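Local atomic coordinates of lipoprotein (Colwellia psychrerythraea, PDB entry 3O0Y), a protein that is of unknown function but belongs to the DUF885 family of the peptidase MA clan, which suggests kinship with metallopeptidases. Residues 222-225 / 226-230; 260-263 / 264-268; 495-498 / 499-503; 593-596 / 597-600. All coordinates share one frame; numbering follows the deposited sequence.

Contact 1 (222-225 / 226-230); sequences NVFR and EKIEK
Phe-224 carries CG trans to the backbone N (chi1 -174°), and Ile-228 holds CG1 likewise (chi1 -156°), which lays the isoleucine against the ring one turn on. This i, i+4 pair sits toward the C-terminal end of the α-helix 219-228. Ile-228 CB lies over one face in a CH-pi contact, 4.3 Å from the centroid of the Phe-224 ring, and CD1 of Ile-228 meets CZ of Phe-224 at 4.0 Å. The ring also packs against Leu-242, Ile-243 and Val-246 of helix 236-268 and meets Tyr-167. Cutting Phe-224 back to alanine is likely to open a gap against helix 236-268 and leave Ile-228 CB without the ring beneath it. On another flank Lys-227 runs extended beside Val-223, CE 3.9 Å from Val-223 CG1, and its ammonium bonds to the carbonyl oxygen of Gln-153. Glu-229 N bonds to Arg-225 O at 3.3 Å, longer than Ile-228 N to Phe-224 O at 2.8 Å. A water helps grip the oxygen of Arg-225, donating to Arg-225 O at 2.8 Å and to Glu-229 OE1 at 2.7 Å.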
ATOM      1  N   ASN A 222      -9.986  21.918 -10.323  1.00 10.37           N
ATOM      2  CA  ASN A 222     -11.182  21.808  -9.494  1.00 12.43           C
ATOM      3  C   ASN A 222     -10.900  21.606  -7.992  1.00 12.04           C
ATOM      4  O   ASN A 222     -11.586  22.174  -7.128  1.00 11.96           O
ATOM      5  CB  ASN A 222     -12.108  20.723 -10.078  1.00 14.33           C
ATOM      6  CG  ASN A 222     -12.768  21.127 -11.420  1.00 20.51           C
ATOM      7  OD1 ASN A 222     -13.131  20.262 -12.232  1.00 30.53           O
ATOM      8  ND2 ASN A 222     -12.963  22.391 -11.620  1.00 21.38           N
ATOM      9  N   VAL A 223      -9.887  20.791  -7.666  1.00 11.24           N
ATOM     10  CA  VAL A 223      -9.451  20.673  -6.301  1.00 12.80           C
ATOM     11  C   VAL A 223      -8.949  21.993  -5.784  1.00 10.61           C
ATOM     12  O   VAL A 223      -9.255  22.399  -4.682  1.00 12.85           O
ATOM     13  CB  VAL A 223      -8.317  19.602  -6.194  1.00 12.74           C
ATOM     14  CG1 VAL A 223      -7.688  19.698  -4.785  1.00 16.93           C
ATOM     15  CG2 VAL A 223      -8.949  18.191  -6.555  1.00 14.11           C
ATOM     16  N   PHE A 224      -8.119  22.660  -6.557  1.00 10.87           N
ATOM     17  CA  PHE A 224      -7.629  23.931  -6.135  1.00 10.38           C
ATOM     18  C   PHE A 224      -8.801  24.920  -5.902  1.00 12.38           C
ATOM     19  O   PHE A 224      -8.828  25.641  -4.881  1.00 11.75           O
ATOM     20  CB  PHE A 224      -6.671  24.497  -7.156  1.00 11.45           C
ATOM     21  CG  PHE A 224      -6.013  25.746  -6.697  1.00 11.06           C
ATOM     22  CD1 PHE A 224      -4.876  25.713  -5.955  1.00 13.05           C
ATOM     23  CD2 PHE A 224      -6.566  26.980  -7.003  1.00 11.35           C
ATOM     24  CE1 PHE A 224      -4.250  26.911  -5.543  1.00 13.57           C
ATOM     25  CE2 PHE A 224      -5.979  28.172  -6.591  1.00 12.42           C
ATOM     26  CZ  PHE A 224      -4.838  28.148  -5.857  1.00 12.79           C
ATOM     27  N   ARG A 225      -9.804  24.906  -6.789  1.00 12.24           N
ATOM     28  CA  ARG A 225     -10.927  25.831  -6.594  1.00 11.69           C
ATOM     29  C   ARG A 225     -11.645  25.546  -5.280  1.00 12.72           C
ATOM     30  O   ARG A 225     -12.066  26.457  -4.598  1.00 12.68           O
ATOM     31  CB  ARG A 225     -11.949  25.725  -7.727  1.00 12.07           C
ATOM     32  CG  ARG A 225     -11.561  26.240  -9.049  1.00 15.39           C
ATOM     33  CD  ARG A 225     -12.701  25.980 -10.126  1.00 17.84           C
ATOM     34  NE  ARG A 225     -12.499  26.807 -11.300  1.00 18.08           N
ATOM     35  CZ  ARG A 225     -12.249  26.348 -12.522  1.00 26.37           C
ATOM     36  NH1 ARG A 225     -12.254  25.019 -12.796  1.00 30.58           N
ATOM     37  NH2 ARG A 225     -12.069  27.229 -13.497  1.00 32.08           N
ATOM     38  N   GLU A 226     -11.865  24.278  -4.964  1.00 13.14           N
ATOM     39  CA  GLU A 226     -12.601  23.928  -3.770  1.00 14.71           C
ATOM     40  C   GLU A 226     -11.856  24.292  -2.493  1.00 14.42           C
ATOM     41  O   GLU A 226     -12.438  24.851  -1.556  1.00 14.42           O
ATOM     42  CB  GLU A 226     -12.978  22.445  -3.735  1.00 15.72           C
ATOM     43  CG  GLU A 226     -13.539  22.073  -2.315  1.00 25.67           C
ATOM     44  CD  GLU A 226     -14.393  20.790  -2.221  1.00 40.17           C
ATOM     45  OE1 GLU A 226     -14.615  20.100  -3.262  1.00 47.28           O
ATOM     46  OE2 GLU A 226     -14.841  20.483  -1.075  1.00 45.45           O
ATOM     47  N   LYS A 227     -10.549  24.071  -2.481  1.00 11.78           N
ATOM     48  CA  LYS A 227      -9.729  24.418  -1.317  1.00 12.11           C
ATOM     49  C   LYS A 227      -9.480  25.917  -1.173  1.00 12.07           C
ATOM     50  O   LYS A 227      -9.656  26.465  -0.081  1.00 12.15           O
ATOM     51  CB  LYS A 227      -8.426  23.620  -1.377  1.00 11.01           C
ATOM     52  CG  LYS A 227      -8.720  22.137  -1.210  1.00 13.08           C
ATOM     53  CD  LYS A 227      -7.474  21.270  -0.950  1.00 12.81           C
ATOM     54  CE  LYS A 227      -7.813  19.755  -0.880  1.00 15.49           C
ATOM     55  NZ  LYS A 227      -6.633  18.874  -0.518  1.00 12.95           N
ATOM     56  N   ILE A 228      -9.163  26.597  -2.267  1.00  9.17           N
ATOM     57  CA  ILE A 228      -8.819  28.017  -2.153  1.00 10.51           C
ATOM     58  C   ILE A 228     -10.051  28.861  -1.747  1.00 12.18           C
ATOM     59  O   ILE A 228      -9.911  29.884  -1.105  1.00 11.72           O
ATOM     60  CB  ILE A 228      -8.169  28.533  -3.438  1.00  9.12           C
ATOM     61  CG1 ILE A 228      -7.312  29.756  -3.172  1.00 11.06           C
ATOM     62  CG2 ILE A 228      -9.241  28.908  -4.557  1.00 10.71           C
ATOM     63  CD1 ILE A 228      -6.014  29.539  -2.312  1.00 12.14           C
ATOM     64  N   GLU A 229     -11.238  28.370  -2.058  1.00 13.98           N
ATOM     65  CA  GLU A 229     -12.509  29.052  -1.680  1.00 16.09           C
ATOM     66  C   GLU A 229     -12.613  29.249  -0.198  1.00 16.32           C
ATOM     67  O   GLU A 229     -13.194  30.256   0.253  1.00 14.95           O
ATOM     68  CB  GLU A 229     -13.711  28.215  -2.135  1.00 17.80           C
ATOM     69  CG  GLU A 229     -15.077  28.831  -1.826  1.00 24.93           C
ATOM     70  CD  GLU A 229     -15.330  30.067  -2.682  1.00 34.45           C
ATOM     71  OE1 GLU A 229     -14.553  30.249  -3.660  1.00 38.97           O
ATOM     72  OE2 GLU A 229     -16.285  30.857  -2.389  1.00 42.49           O
ATOM     73  N   LYS A 230     -12.045  28.319   0.565  1.00 16.15           N
ATOM     74  CA  LYS A 230     -12.132  28.345   2.035  1.00 16.41           C
ATOM     75  C   LYS A 230     -11.181  29.330   2.691  1.00 16.83           C
ATOM     76  O   LYS A 230     -11.253  29.535   3.908  1.00 17.98           O
ATOM     77  CB  LYS A 230     -11.876  26.952   2.593  1.00 17.34           C
ATOM     78  CG  LYS A 230     -12.783  25.918   2.042  1.00 20.40           C
ATOM     79  CD  LYS A 230     -12.613  24.644   2.830  1.00 26.68           C
ATOM     80  CE  LYS A 230     -12.749  23.363   2.026  1.00 34.14           C
ATOM     81  NZ  LYS A 230     -14.147  22.948   1.790  1.00 37.09           N
TER
HETATM   82  O   HOH W   1     -13.206  28.846  -5.509  1.00 20.02           O

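Contact 2 (260-263 / 264-268); sequences SVEK and ASEQL
Ser-265 gives both its backbone N and its hydroxyl to Val-261 O, a doubled i, i+4 bond within the long α-helix 236-268. The OG bond is 3.0 Å and the N bond to the same Val-261 O is 2.9 Å; the two donors arrive from opposite faces of the carbonyl plane. A first torsion of -64° sets OG beside the backbone N and turns it back toward the preceding turn. The hydroxyl has a second, weak hydrogen bond with Gln-185 NE2 of helix 174-190. With an alanine here, Val-261 O would lose its side-chain donor and Gln-185 NE2 would probably lose a weak partner. Lys-263 O is doubly served as well: Gln-267 N and Gln-267 NE2 each reach it at 3.0 Å. The glutamine bends at chi2 so that its amide folds back, with Lys-263 O nearly in the amide plane yet NE2 well above the plane of that carbonyl. Glu-266 N satisfies Glu-262 O with a bond of 2.8 Å, and Ala-264 N bonds to Ser-260 O. The side chains of Glu-262 and Glu-266 run side by side without bonding each other, their carboxylate planes 67° apart; two like charges this near would be expected to repel. Their closest oxygens, Glu-262 OE2 and Glu-266 OE1, stay 3.8 Å apart.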
ATOM      1  N   SER A 260       3.682  13.926 -23.687  1.00 15.30           N
ATOM      2  CA  SER A 260       5.043  13.488 -23.927  1.00 16.83           C
ATOM      3  C   SER A 260       5.256  12.022 -23.517  1.00 15.54           C
ATOM      4  O   SER A 260       5.914  11.209 -24.189  1.00 13.56           O
ATOM      5  CB  SER A 260       5.949  14.292 -22.973  1.00 18.86           C
ATOM      6  OG  SER A 260       7.122  14.534 -23.642  1.00 27.82           O
ATOM      7  N   VAL A 261       4.871  11.744 -22.278  1.00 13.03           N
ATOM      8  CA  VAL A 261       5.055  10.361 -21.771  1.00 13.01           C
ATOM      9  C   VAL A 261       4.174   9.339 -22.471  1.00 14.15           C
ATOM     10  O   VAL A 261       4.600   8.203 -22.731  1.00 13.46           O
ATOM     11  CB  VAL A 261       4.869  10.312 -20.247  1.00 11.44           C
ATOM     12  CG1 VAL A 261       5.202   8.919 -19.718  1.00 10.94           C
ATOM     13  CG2 VAL A 261       5.774  11.386 -19.616  1.00 11.03           C
ATOM     14  N   GLU A 262       2.935   9.737 -22.757  1.00 12.70           N
ATOM     15  CA  GLU A 262       2.017   8.921 -23.512  1.00 13.89           C
ATOM     16  C   GLU A 262       2.642   8.501 -24.841  1.00 14.03           C
ATOM     17  O   GLU A 262       2.705   7.302 -25.166  1.00 13.88           O
ATOM     18  CB  GLU A 262       0.723   9.688 -23.712  1.00 14.49           C
ATOM     19  CG  GLU A 262      -0.404   8.888 -24.358  1.00 18.30           C
ATOM     20  CD  GLU A 262      -1.500   9.800 -24.891  1.00 25.88           C
ATOM     21  OE1 GLU A 262      -1.707  10.913 -24.318  1.00 26.44           O
ATOM     22  OE2 GLU A 262      -2.168   9.398 -25.865  1.00 25.81           O
ATOM     23  N   LYS A 263       3.204   9.462 -25.550  1.00 14.70           N
ATOM     24  CA  LYS A 263       3.812   9.201 -26.853  1.00 16.03           C
ATOM     25  C   LYS A 263       5.023   8.286 -26.689  1.00 15.15           C
ATOM     26  O   LYS A 263       5.169   7.331 -27.446  1.00 15.91           O
ATOM     27  CB  LYS A 263       4.217  10.527 -27.516  1.00 15.79           C
ATOM     28  CG  LYS A 263       4.896  10.391 -28.888  1.00 20.69           C
ATOM     29  CD  LYS A 263       5.088  11.755 -29.575  1.00 23.96           C
ATOM     30  CE  LYS A 263       5.739  11.551 -30.969  1.00 30.18           C
ATOM     31  NZ  LYS A 263       6.453  12.778 -31.422  1.00 32.72           N
ATOM     32  N   ALA A 264       5.880   8.559 -25.704  1.00 13.24           N
ATOM     33  CA  ALA A 264       7.043   7.697 -25.469  1.00 13.38           C
ATOM     34  C   ALA A 264       6.649   6.244 -25.203  1.00 14.92           C
ATOM     35  O   ALA A 264       7.297   5.296 -25.700  1.00 15.88           O
ATOM     36  CB  ALA A 264       7.918   8.275 -24.316  1.00 13.03           C
ATOM     37  N   SER A 265       5.630   6.077 -24.353  1.00 14.18           N
ATOM     38  CA  SER A 265       5.122   4.774 -24.002  1.00 15.17           C
ATOM     39  C   SER A 265       4.547   4.068 -25.222  1.00 16.28           C
ATOM     40  O   SER A 265       4.850   2.881 -25.455  1.00 14.60           O
ATOM     41  CB  SER A 265       4.071   4.910 -22.904  1.00 16.50           C
ATOM     42  OG  SER A 265       4.675   5.420 -21.720  1.00 14.06           O
ATOM     43  N   GLU A 266       3.773   4.808 -26.028  1.00 16.79           N
ATOM     44  CA  GLU A 266       3.320   4.268 -27.325  1.00 19.01           C
ATOM     45  C   GLU A 266       4.466   3.742 -28.214  1.00 18.29           C
ATOM     46  O   GLU A 266       4.346   2.630 -28.774  1.00 17.75           O
ATOM     47  CB  GLU A 266       2.458   5.300 -28.066  1.00 18.33           C
ATOM     48  CG  GLU A 266       1.055   5.349 -27.504  1.00 22.89           C
ATOM     49  CD  GLU A 266       0.187   6.501 -28.032  1.00 28.27           C
ATOM     50  OE1 GLU A 266      -1.049   6.367 -27.958  1.00 30.54           O
ATOM     51  OE2 GLU A 266       0.723   7.539 -28.482  1.00 30.54           O
ATOM     52  N   GLN A 267       5.571   4.490 -28.320  1.00 19.10           N
ATOM     53  CA  GLN A 267       6.786   4.025 -29.030  1.00 19.93           C
ATOM     54  C   GLN A 267       7.317   2.691 -28.533  1.00 19.43           C
ATOM     55  O   GLN A 267       7.905   1.965 -29.284  1.00 18.49           O
ATOM     56  CB  GLN A 267       8.001   4.982 -28.911  1.00 21.22           C
ATOM     57  CG  GLN A 267       7.874   6.406 -29.398  1.00 27.84           C
ATOM     58  CD  GLN A 267       6.991   6.553 -30.576  1.00 33.55           C
ATOM     59  OE1 GLN A 267       7.373   6.208 -31.727  1.00 35.36           O
ATOM     60  NE2 GLN A 267       5.811   7.107 -30.338  1.00 29.39           N
ATOM     61  N   LEU A 268       7.181   2.417 -27.243  1.00 15.27           N
ATOM     62  CA  LEU A 268       7.660   1.158 -26.676  1.00 16.48           C
ATOM     63  C   LEU A 268       6.781  -0.083 -26.855  1.00 15.20           C
ATOM     64  O   LEU A 268       7.238  -1.201 -26.655  1.00 13.33           O
ATOM     65  CB  LEU A 268       7.810   1.373 -25.150  1.00 15.92           C
ATOM     66  CG  LEU A 268       9.211   1.326 -24.626  1.00 24.07           C
ATOM     67  CD1 LEU A 268      10.254   1.844 -25.542  1.00 17.98           C
ATOM     68  CD2 LEU A 268       9.219   2.080 -23.271  1.00 18.66           C
TER

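Contact 3 (495-498 / 499-503); sequences LGRL and QAELF
Leu-498 and Glu-501 run side by side, pointing the same way, and make the close side-chain contact: CD2 of Leu-498 comes to 3.8 Å from OE1 of Glu-501. The same methyl sits over one face of the Arg-497 guanidinium, toward its rim, and Met-320 and Ile-323 of helix 302-326 cover the leucine from outside. This tight flank is buried; Glu-501 OE2 forms salt bridges with Lys-557 and Arg-315, and Arg-497 NH2 with Asp-494 of its own helix. Residues 495-503 are about two and a half turns of the α-helix 491-515, whose main-chain bonds are regular, Leu-502 N to Leu-498 O at 2.8 Å among them. Arg-497 and Glu-501 do not form a salt bridge: NH1 lies 4.5 Å from OE1, which sits well out of the guanidinium plane. A water spans them, donating to Glu-501 OE1 at 3.0 Å and taking a weak bond from Arg-497 NH1, which also bonds to a bound Tris molecule, probably from the crystallisation liquor. The other hydrated flank is at Gln-499, whose NE2 bonds to Thr-532 O. There a second water donates to Gly-496 O at 2.7 Å and, more distantly, to Gln-499 OE1 at 3.3 Å.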
ATOM      1  N   LEU A 495     -18.719 -15.611   6.356  1.00  5.58           N
ATOM      2  CA  LEU A 495     -18.328 -16.007   4.996  1.00  5.98           C
ATOM      3  C   LEU A 495     -17.636 -14.949   4.198  1.00  7.27           C
ATOM      4  O   LEU A 495     -16.689 -15.269   3.446  1.00  7.37           O
ATOM      5  CB  LEU A 495     -19.553 -16.531   4.224  1.00  5.95           C
ATOM      6  CG  LEU A 495     -20.140 -17.888   4.599  1.00  6.66           C
ATOM      7  CD1 LEU A 495     -21.541 -18.140   3.979  1.00  5.37           C
ATOM      8  CD2 LEU A 495     -19.145 -19.034   4.147  1.00  5.84           C
ATOM      9  N   GLY A 496     -18.032 -13.699   4.386  1.00  7.17           N
ATOM     10  CA  GLY A 496     -17.311 -12.604   3.770  1.00  6.66           C
ATOM     11  C   GLY A 496     -15.848 -12.475   4.282  1.00  6.75           C
ATOM     12  O   GLY A 496     -14.924 -12.241   3.478  1.00  7.01           O
ATOM     13  N   ARG A 497     -15.651 -12.646   5.588  1.00  6.66           N
ATOM     14  CA  ARG A 497     -14.334 -12.690   6.141  1.00  5.55           C
ATOM     15  C   ARG A 497     -13.515 -13.816   5.555  1.00  4.35           C
ATOM     16  O   ARG A 497     -12.381 -13.583   5.119  1.00  7.09           O
ATOM     17  CB  ARG A 497     -14.342 -12.867   7.640  1.00  6.25           C
ATOM     18  CG  ARG A 497     -13.025 -13.112   8.278  1.00  8.19           C
ATOM     19  CD  ARG A 497     -13.249 -13.422   9.783  1.00  8.91           C
ATOM     20  NE  ARG A 497     -13.844 -14.728  10.001  1.00  8.04           N
ATOM     21  CZ  ARG A 497     -13.185 -15.866  10.266  1.00  8.50           C
ATOM     22  NH1 ARG A 497     -11.907 -15.919  10.299  1.00 11.64           N
ATOM     23  NH2 ARG A 497     -13.833 -16.954  10.652  1.00  8.83           N
ATOM     24  N   LEU A 498     -14.125 -15.001   5.484  1.00  4.48           N
ATOM     25  CA  LEU A 498     -13.384 -16.166   4.974  1.00  4.65           C
ATOM     26  C   LEU A 498     -13.127 -15.999   3.469  1.00  5.51           C
ATOM     27  O   LEU A 498     -12.049 -16.383   3.008  1.00  5.76           O
ATOM     28  CB  LEU A 498     -14.134 -17.458   5.285  1.00  4.55           C
ATOM     29  CG  LEU A 498     -14.150 -17.797   6.787  1.00  4.98           C
ATOM     30  CD1 LEU A 498     -15.271 -18.851   7.028  1.00  8.52           C
ATOM     31  CD2 LEU A 498     -12.791 -18.323   7.170  1.00  7.65           C
ATOM     32  N   GLN A 499     -14.064 -15.392   2.704  1.00  6.36           N
ATOM     33  CA  GLN A 499     -13.840 -15.098   1.309  1.00  7.15           C
ATOM     34  C   GLN A 499     -12.641 -14.184   1.097  1.00  6.42           C
ATOM     35  O   GLN A 499     -11.851 -14.409   0.173  1.00  6.44           O
ATOM     36  CB  GLN A 499     -15.025 -14.436   0.689  1.00  6.81           C
ATOM     37  CG  GLN A 499     -14.916 -14.217  -0.782  1.00  8.66           C
ATOM     38  CD  GLN A 499     -16.177 -13.532  -1.340  1.00 14.73           C
ATOM     39  OE1 GLN A 499     -16.764 -12.649  -0.667  1.00 17.94           O
ATOM     40  NE2 GLN A 499     -16.551 -13.886  -2.587  1.00 16.71           N
ATOM     41  N   ALA A 500     -12.508 -13.203   1.946  1.00  4.86           N
ATOM     42  CA  ALA A 500     -11.366 -12.227   1.890  1.00  6.65           C
ATOM     43  C   ALA A 500     -10.054 -12.978   2.238  1.00  6.50           C
ATOM     44  O   ALA A 500      -9.028 -12.725   1.647  1.00  7.71           O
ATOM     45  CB  ALA A 500     -11.630 -11.058   2.818  1.00  6.09           C
ATOM     46  N   GLU A 501     -10.106 -13.936   3.166  1.00  7.09           N
ATOM     47  CA  GLU A 501      -8.912 -14.735   3.525  1.00  7.35           C
ATOM     48  C   GLU A 501      -8.492 -15.635   2.356  1.00  7.23           C
ATOM     49  O   GLU A 501      -7.306 -15.728   1.976  1.00  8.44           O
ATOM     50  CB  GLU A 501      -9.167 -15.523   4.779  1.00  7.96           C
ATOM     51  CG  GLU A 501      -7.858 -16.142   5.307  1.00  9.36           C
ATOM     52  CD  GLU A 501      -8.051 -17.143   6.419  1.00  9.75           C
ATOM     53  OE1 GLU A 501      -9.149 -17.190   7.046  1.00 13.11           O
ATOM     54  OE2 GLU A 501      -7.030 -17.821   6.757  1.00 11.53           O
ATOM     55  N   LEU A 502      -9.522 -16.271   1.785  1.00  7.19           N
ATOM     56  CA  LEU A 502      -9.402 -17.104   0.589  1.00  6.84           C
ATOM     57  C   LEU A 502      -8.790 -16.303  -0.530  1.00  7.77           C
ATOM     58  O   LEU A 502      -7.869 -16.791  -1.196  1.00  5.68           O
ATOM     59  CB  LEU A 502     -10.775 -17.635   0.184  1.00  5.41           C
ATOM     60  CG  LEU A 502     -10.725 -18.501  -1.100  1.00  9.03           C
ATOM     61  CD1 LEU A 502      -9.810 -19.734  -1.017  1.00 10.91           C
ATOM     62  CD2 LEU A 502     -12.189 -18.937  -1.399  1.00  9.93           C
ATOM     63  N   PHE A 503      -9.206 -15.042  -0.685  1.00  5.99           N
ATOM     64  CA  PHE A 503      -8.691 -14.209  -1.766  1.00  7.77           C
ATOM     65  C   PHE A 503      -7.181 -14.041  -1.599  1.00  6.51           C
ATOM     66  O   PHE A 503      -6.437 -14.065  -2.580  1.00  7.20           O
ATOM     67  CB  PHE A 503      -9.444 -12.867  -1.733  1.00  6.45           C
ATOM     68  CG  PHE A 503      -9.259 -12.051  -2.956  1.00  8.12           C
ATOM     69  CD1 PHE A 503     -10.089 -12.237  -4.024  1.00 15.48           C
ATOM     70  CD2 PHE A 503      -8.240 -11.145  -3.047  1.00 13.79           C
ATOM     71  CE1 PHE A 503      -9.929 -11.475  -5.233  1.00 16.43           C
ATOM     72  CE2 PHE A 503      -8.061 -10.379  -4.235  1.00 15.65           C
ATOM     73  CZ  PHE A 503      -8.918 -10.544  -5.306  1.00 14.98           C
TER
HETATM   74  O   HOH W   2     -15.016 -10.665   1.244  1.00 10.96           O
HETATM   75  O   HOH W   3      -9.861 -14.830   8.680  1.00 20.00           O

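Contact 4 (593-596 / 597-600); sequences VPMA and VLSR
Val-597 fits against the two residues that lead into its helix: CG1 meets Val-593 CG1 at 4.0 Å, the two side chains crossing at about a right angle, while CG2 lies alongside the Pro-594 ring, 4.0 Å from CD. Its first torsion, 172°, divides the methyls between these two partners. Its N-H makes only a weak bond to Pro-594 O. Leu-598 N bonds to that oxygen at 3.0 Å. Val-593 CG2 comes to 3.9 Å from Leu-598 CB, and Leu-598 CD2 touches both SD and CE of Met-595, whose bent chain runs beside it. Residues 595-598 form the first turn of the C-terminal helix 595-608; Val-593 lies before it and Pro-594 is the N-cap, and Asp-297 accepts a hydrogen bond from the backbone N of Met-595. Ser-599 doubles the grip on Met-595 O, its N at 2.8 Å and its OG at 2.9 Å, one from each face of that carbonyl plane, and its side chain touches Leu-566 of helix 555-574. Arg-600 N continues the helical pattern to Ala-596 O at 3.1 Å, and the arginine chain bends at chi3, its NH1 hydrogen-bonded to Asn-104 and Gln-107 of helix 100-117.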
ATOM      1  N   VAL A 593       8.232  -4.277  11.372  1.00  6.59           N
ATOM      2  CA  VAL A 593       9.595  -4.873  11.433  1.00  7.51           C
ATOM      3  C   VAL A 593       9.639  -6.120  10.522  1.00  8.88           C
ATOM      4  O   VAL A 593       8.629  -6.707  10.197  1.00  7.37           O
ATOM      5  CB  VAL A 593       9.948  -5.290  12.878  1.00  8.48           C
ATOM      6  CG1 VAL A 593      10.207  -4.042  13.822  1.00  9.41           C
ATOM      7  CG2 VAL A 593       8.781  -6.185  13.503  1.00  7.78           C
ATOM      8  N   PRO A 594      10.839  -6.564  10.149  1.00  8.29           N
ATOM      9  CA  PRO A 594      11.000  -7.877   9.535  1.00  8.24           C
ATOM     10  C   PRO A 594      10.580  -8.951  10.474  1.00 10.01           C
ATOM     11  O   PRO A 594      10.631  -8.785  11.709  1.00  6.77           O
ATOM     12  CB  PRO A 594      12.508  -7.962   9.268  1.00  9.14           C
ATOM     13  CG  PRO A 594      13.075  -6.669   9.564  1.00 12.32           C
ATOM     14  CD  PRO A 594      12.128  -5.890  10.390  1.00  9.05           C
ATOM     15  N   MET A 595      10.079 -10.043   9.922  1.00  7.99           N
ATOM     16  CA  MET A 595       9.738 -11.196  10.711  1.00  8.79           C
ATOM     17  C   MET A 595      10.804 -11.668  11.693  1.00  9.42           C
ATOM     18  O   MET A 595      10.480 -12.090  12.812  1.00  8.28           O
ATOM     19  CB  MET A 595       9.180 -12.326   9.831  1.00  8.69           C
ATOM     20  CG  MET A 595       7.712 -11.972   9.157  1.00 12.95           C
ATOM     21  SD  MET A 595       6.282 -11.629  10.228  1.00  5.92           S
ATOM     22  CE  MET A 595       6.385  -9.799  10.140  1.00  8.72           C
ATOM     23  N   ALA A 596      12.072 -11.575  11.306  1.00  9.38           N
ATOM     24  CA  ALA A 596      13.143 -12.036  12.186  1.00 10.20           C
ATOM     25  C   ALA A 596      13.191 -11.183  13.467  1.00  9.47           C
ATOM     26  O   ALA A 596      13.420 -11.718  14.556  1.00  7.99           O
ATOM     27  CB  ALA A 596      14.477 -11.981  11.478  1.00 10.77           C
ATOM     28  N   VAL A 597      12.887  -9.891  13.353  1.00  7.35           N
ATOM     29  CA  VAL A 597      12.912  -9.020  14.505  1.00  6.86           C
ATOM     30  C   VAL A 597      11.640  -9.237  15.347  1.00  6.44           C
ATOM     31  O   VAL A 597      11.707  -9.243  16.581  1.00  6.16           O
ATOM     32  CB  VAL A 597      13.042  -7.548  14.080  1.00 10.45           C
ATOM     33  CG1 VAL A 597      12.869  -6.623  15.272  1.00  7.97           C
ATOM     34  CG2 VAL A 597      14.391  -7.307  13.416  1.00  8.86           C
ATOM     35  N   LEU A 598      10.493  -9.357  14.699  1.00  7.49           N
ATOM     36  CA  LEU A 598       9.257  -9.695  15.421  1.00  7.03           C
ATOM     37  C   LEU A 598       9.498 -11.005  16.232  1.00  7.33           C
ATOM     38  O   LEU A 598       9.138 -11.066  17.401  1.00  8.25           O
ATOM     39  CB  LEU A 598       8.098  -9.867  14.435  1.00  7.44           C
ATOM     40  CG  LEU A 598       6.743 -10.242  15.093  1.00  8.89           C
ATOM     41  CD1 LEU A 598       6.310  -9.221  16.154  1.00  9.51           C
ATOM     42  CD2 LEU A 598       5.667 -10.397  13.987  1.00  9.59           C
ATOM     43  N   SER A 599      10.176 -12.002  15.641  1.00  7.61           N
ATOM     44  CA  SER A 599      10.366 -13.296  16.381  1.00  8.53           C
ATOM     45  C   SER A 599      11.274 -13.041  17.602  1.00  7.14           C
ATOM     46  O   SER A 599      11.046 -13.612  18.661  1.00  7.58           O
ATOM     47  CB  SER A 599      10.969 -14.442  15.551  1.00 11.76           C
ATOM     48  OG  SER A 599      10.203 -14.573  14.335  1.00 16.23           O
ATOM     49  N   ARG A 600      12.327 -12.258  17.394  1.00  9.37           N
ATOM     50  CA  ARG A 600      13.243 -11.918  18.500  1.00  9.06           C
ATOM     51  C   ARG A 600      12.513 -11.221  19.641  1.00  9.03           C
ATOM     52  O   ARG A 600      12.768 -11.521  20.824  1.00  9.22           O
ATOM     53  CB  ARG A 600      14.398 -11.019  18.020  1.00  9.69           C
ATOM     54  CG  ARG A 600      15.212 -10.522  19.195  1.00 14.89           C
ATOM     55  CD  ARG A 600      16.328  -9.574  18.730  1.00 23.10           C
ATOM     56  NE  ARG A 600      17.068 -10.264  17.701  1.00 22.98           N
ATOM     57  CZ  ARG A 600      17.521  -9.722  16.581  1.00 28.42           C
ATOM     58  NH1 ARG A 600      17.337  -8.429  16.295  1.00 25.31           N
ATOM     59  NH2 ARG A 600      18.189 -10.494  15.741  1.00 28.07           N
TER

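In the fold
All four contacts are local and mostly helical, contact 4 at a helix start, but they differ in burial. Contact 3 is the most buried, within helix 491-515; contacts 1, 2 and 4 are partly buried. Contacts 1 and 2 lie on the consecutive helices 219-228 and 236-268, their centres about 32 Å apart, and contact 4 stands across the chain's centre from both. The centres of contacts 3 and 4 are about 27 Å apart. Chemistry differs with place: an aromatic ring faces neighbouring helices in contact 1, and in contact 3 the buried Glu-501 finds its charge partners on other helices. A serine hydroxyl folds onto a backbone carbonyl in both contacts 2 and 4.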